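Local coordinates for protein post-proline cleaving enzyme (Rickettsia typhi, PDB 4HVT) that probably acts as a serine-type oligopeptidase, cutting peptides on the carboxyl side of proline residues, at residues Tyr447-Lys452 against Pro463-Tyr468. Numbering follows the deposited sequence.
Sequences YVLEQK and PYFLVY
Val448, Glu450 and Lys452 pair with Tyr468, Leu466 and Tyr464 through six backbone hydrogen bonds, two per pair, an example of how an antiparallel hairpin extends a sheet at its margin. The straightest, Glu450 N to Leu466 O, measures 2.8 Å at 174°. Between them, at the non-hydrogen-bonded pairs, CA-H groups also approach carbonyls, Val467 CA lying 3.2 Å from Val448 O.

Two tyrosines of 463-468 place CG between backbone N and carbonyl carbon (chi1 59° in Tyr468), which carries each ring across to the partner strand for a CH-pi contact. Val448 CB lies 3.9 Å from the Tyr468 ring centroid, Lys452 CB 3.8 Å from that of Tyr464, whose OH is 3.2 Å from Lys452 CE. On the other face of the sheet, Leu449 CD1 meets Val467 CG2 at 3.6 Å, while the extended Gln451 runs alongside the Phe465 ring, its amide tilted 41° to it, NE2 bonded to Asn369 O and OE1 to Asn396 ND2.

Between the two strands the polar side-chain link is slight: Glu450 OE1 sits in the plane of the Tyr468 ring, weakly bonded to OH at 3.5 Å. Within strand 447-455, Glu450 OE2 makes a long, weak salt bridge with Lys452 NZ.

Strand 461-469 also pairs with 510-514, while 447-455 is outermost, so the hairpin edges the eight-stranded alpha/beta-hydrolase sheet; the chemistry implies that backbone bonding, backed by CH-pi and apolar packing, probably carries most of the contact.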
loop_
_atom_site.group_PDB
_atom_site.type_symbol
_atom_site.label_atom_id
_atom_site.label_comp_id
_atom_site.label_asym_id
_atom_site.label_seq_id
_atom_site.Cartn_x
_atom_site.Cartn_y
_atom_site.Cartn_z
ATOM N N TYR A 447 14.228 24.627 2.213
ATOM C CA TYR A 447 14.160 23.449 3.120
ATOM C C TYR A 447 15.445 22.610 3.196
ATOM O O TYR A 447 16.326 22.676 2.333
ATOM C CB TYR A 447 12.976 22.590 2.694
ATOM C CG TYR A 447 11.727 23.389 2.664
ATOM C CD1 TYR A 447 10.955 23.558 3.821
ATOM C CD2 TYR A 447 11.341 24.063 1.508
ATOM C CE1 TYR A 447 9.820 24.370 3.819
ATOM C CE2 TYR A 447 10.204 24.873 1.490
ATOM C CZ TYR A 447 9.439 25.015 2.632
ATOM O OH TYR A 447 8.333 25.839 2.581
ATOM N N VAL A 448 15.538 21.812 4.249
ATOM C CA VAL A 448 16.646 20.901 4.439
ATOM C C VAL A 448 16.070 19.506 4.602
ATOM O O VAL A 448 15.083 19.325 5.315
ATOM C CB VAL A 448 17.456 21.241 5.706
ATOM C CG1 VAL A 448 18.606 20.243 5.864
ATOM C CG2 VAL A 448 17.999 22.652 5.623
ATOM N N LEU A 449 16.727 18.560 3.958
ATOM C CA LEU A 449 16.467 17.138 4.070
ATOM C C LEU A 449 17.751 16.509 4.600
ATOM O O LEU A 449 18.810 16.533 3.905
ATOM C CB LEU A 449 16.099 16.556 2.701
ATOM C CG LEU A 449 16.082 15.019 2.623
ATOM C CD1 LEU A 449 15.113 14.440 3.665
ATOM C CD2 LEU A 449 15.744 14.533 1.234
ATOM N N GLU A 450 17.684 15.938 5.817
ATOM C CA GLU A 450 18.830 15.243 6.371
ATOM C C GLU A 450 18.514 13.769 6.597
ATOM O O GLU A 450 17.481 13.430 7.188
ATOM C CB GLU A 450 19.247 15.836 7.701
ATOM C CG GLU A 450 20.051 17.095 7.678
ATOM C CD GLU A 450 20.472 17.432 9.094
ATOM O OE1 GLU A 450 19.955 18.422 9.640
ATOM O OE2 GLU A 450 21.248 16.632 9.684
ATOM N N GLN A 451 19.447 12.914 6.217
ATOM C CA GLN A 451 19.361 11.487 6.575
ATOM C C GLN A 451 20.260 11.232 7.745
ATOM O O GLN A 451 21.453 11.536 7.702
ATOM C CB GLN A 451 19.732 10.606 5.383
ATOM C CG GLN A 451 19.678 9.148 5.728
ATOM C CD GLN A 451 19.869 8.251 4.534
ATOM O OE1 GLN A 451 19.946 8.717 3.369
ATOM N NE2 GLN A 451 19.980 6.951 4.813
ATOM N N LYS A 452 19.671 10.819 8.847
ATOM C CA LYS A 452 20.340 10.654 10.083
ATOM C C LYS A 452 20.149 9.225 10.617
ATOM O O LYS A 452 19.466 8.410 9.998
ATOM C CB LYS A 452 19.773 11.713 11.058
ATOM C CG LYS A 452 20.093 13.160 10.677
ATOM C CD LYS A 452 19.379 14.164 11.559
ATOM C CE LYS A 452 20.043 14.307 12.920
ATOM N NZ LYS A 452 21.073 15.375 12.904
ATOM N N PRO A 463 17.839 4.288 10.694
ATOM C CA PRO A 463 17.770 5.478 9.868
ATOM C C PRO A 463 16.541 6.294 10.179
ATOM O O PRO A 463 15.483 5.751 10.521
ATOM C CB PRO A 463 17.609 4.937 8.446
ATOM C CG PRO A 463 18.003 3.519 8.502
ATOM C CD PRO A 463 17.675 3.062 9.908
ATOM N N TYR A 464 16.674 7.596 10.029
ATOM C CA TYR A 464 15.530 8.449 9.943
ATOM C C TYR A 464 15.814 9.664 9.049
ATOM O O TYR A 464 16.967 10.071 8.868
ATOM C CB TYR A 464 15.014 8.896 11.320
ATOM C CG TYR A 464 15.897 9.784 12.174
ATOM C CD1 TYR A 464 16.877 9.234 13.021
ATOM C CD2 TYR A 464 15.716 11.137 12.198
ATOM C CE1 TYR A 464 17.665 10.026 13.866
ATOM C CE2 TYR A 464 16.484 11.929 13.035
ATOM C CZ TYR A 464 17.449 11.380 13.882
ATOM O OH TYR A 464 18.220 12.267 14.661
ATOM N N PHE A 465 14.737 10.182 8.488
ATOM C CA PHE A 465 14.706 11.324 7.592
ATOM C C PHE A 465 14.062 12.527 8.266
ATOM O O PHE A 465 12.918 12.466 8.786
ATOM C CB PHE A 465 14.029 10.958 6.294
ATOM C CG PHE A 465 14.811 9.962 5.512
ATOM C CD1 PHE A 465 15.781 10.364 4.617
ATOM C CD2 PHE A 465 14.622 8.614 5.718
ATOM C CE1 PHE A 465 16.540 9.420 3.905
ATOM C CE2 PHE A 465 15.371 7.674 5.077
ATOM C CZ PHE A 465 16.314 8.056 4.108
ATOM N N LEU A 466 14.828 13.611 8.292
ATOM C CA LEU A 466 14.446 14.808 8.970
ATOM C C LEU A 466 14.294 15.932 7.920
ATOM O O LEU A 466 15.232 16.172 7.140
ATOM C CB LEU A 466 15.561 15.172 9.936
ATOM C CG LEU A 466 15.453 16.522 10.609
ATOM C CD1 LEU A 466 14.264 16.673 11.552
ATOM C CD2 LEU A 466 16.762 16.801 11.363
ATOM N N VAL A 467 13.134 16.597 7.883
ATOM C CA VAL A 467 12.864 17.697 6.945
ATOM C C VAL A 467 12.394 18.917 7.748
ATOM O O VAL A 467 11.515 18.814 8.627
ATOM C CB VAL A 467 11.766 17.340 5.928
ATOM C CG1 VAL A 467 11.370 18.541 5.057
ATOM C CG2 VAL A 467 12.264 16.231 5.035
ATOM N N TYR A 468 12.990 20.072 7.473
ATOM C CA TYR A 468 12.631 21.288 8.188
ATOM C C TYR A 468 12.828 22.503 7.294
ATOM O O TYR A 468 13.450 22.445 6.203
ATOM C CB TYR A 468 13.405 21.460 9.524
ATOM C CG TYR A 468 14.908 21.497 9.422
ATOM C CD1 TYR A 468 15.681 20.331 9.522
ATOM C CD2 TYR A 468 15.568 22.706 9.269
ATOM C CE1 TYR A 468 17.078 20.400 9.458
ATOM C CE2 TYR A 468 16.940 22.762 9.201
ATOM C CZ TYR A 468 17.686 21.608 9.317
ATOM O OH TYR A 468 19.064 21.725 9.189
#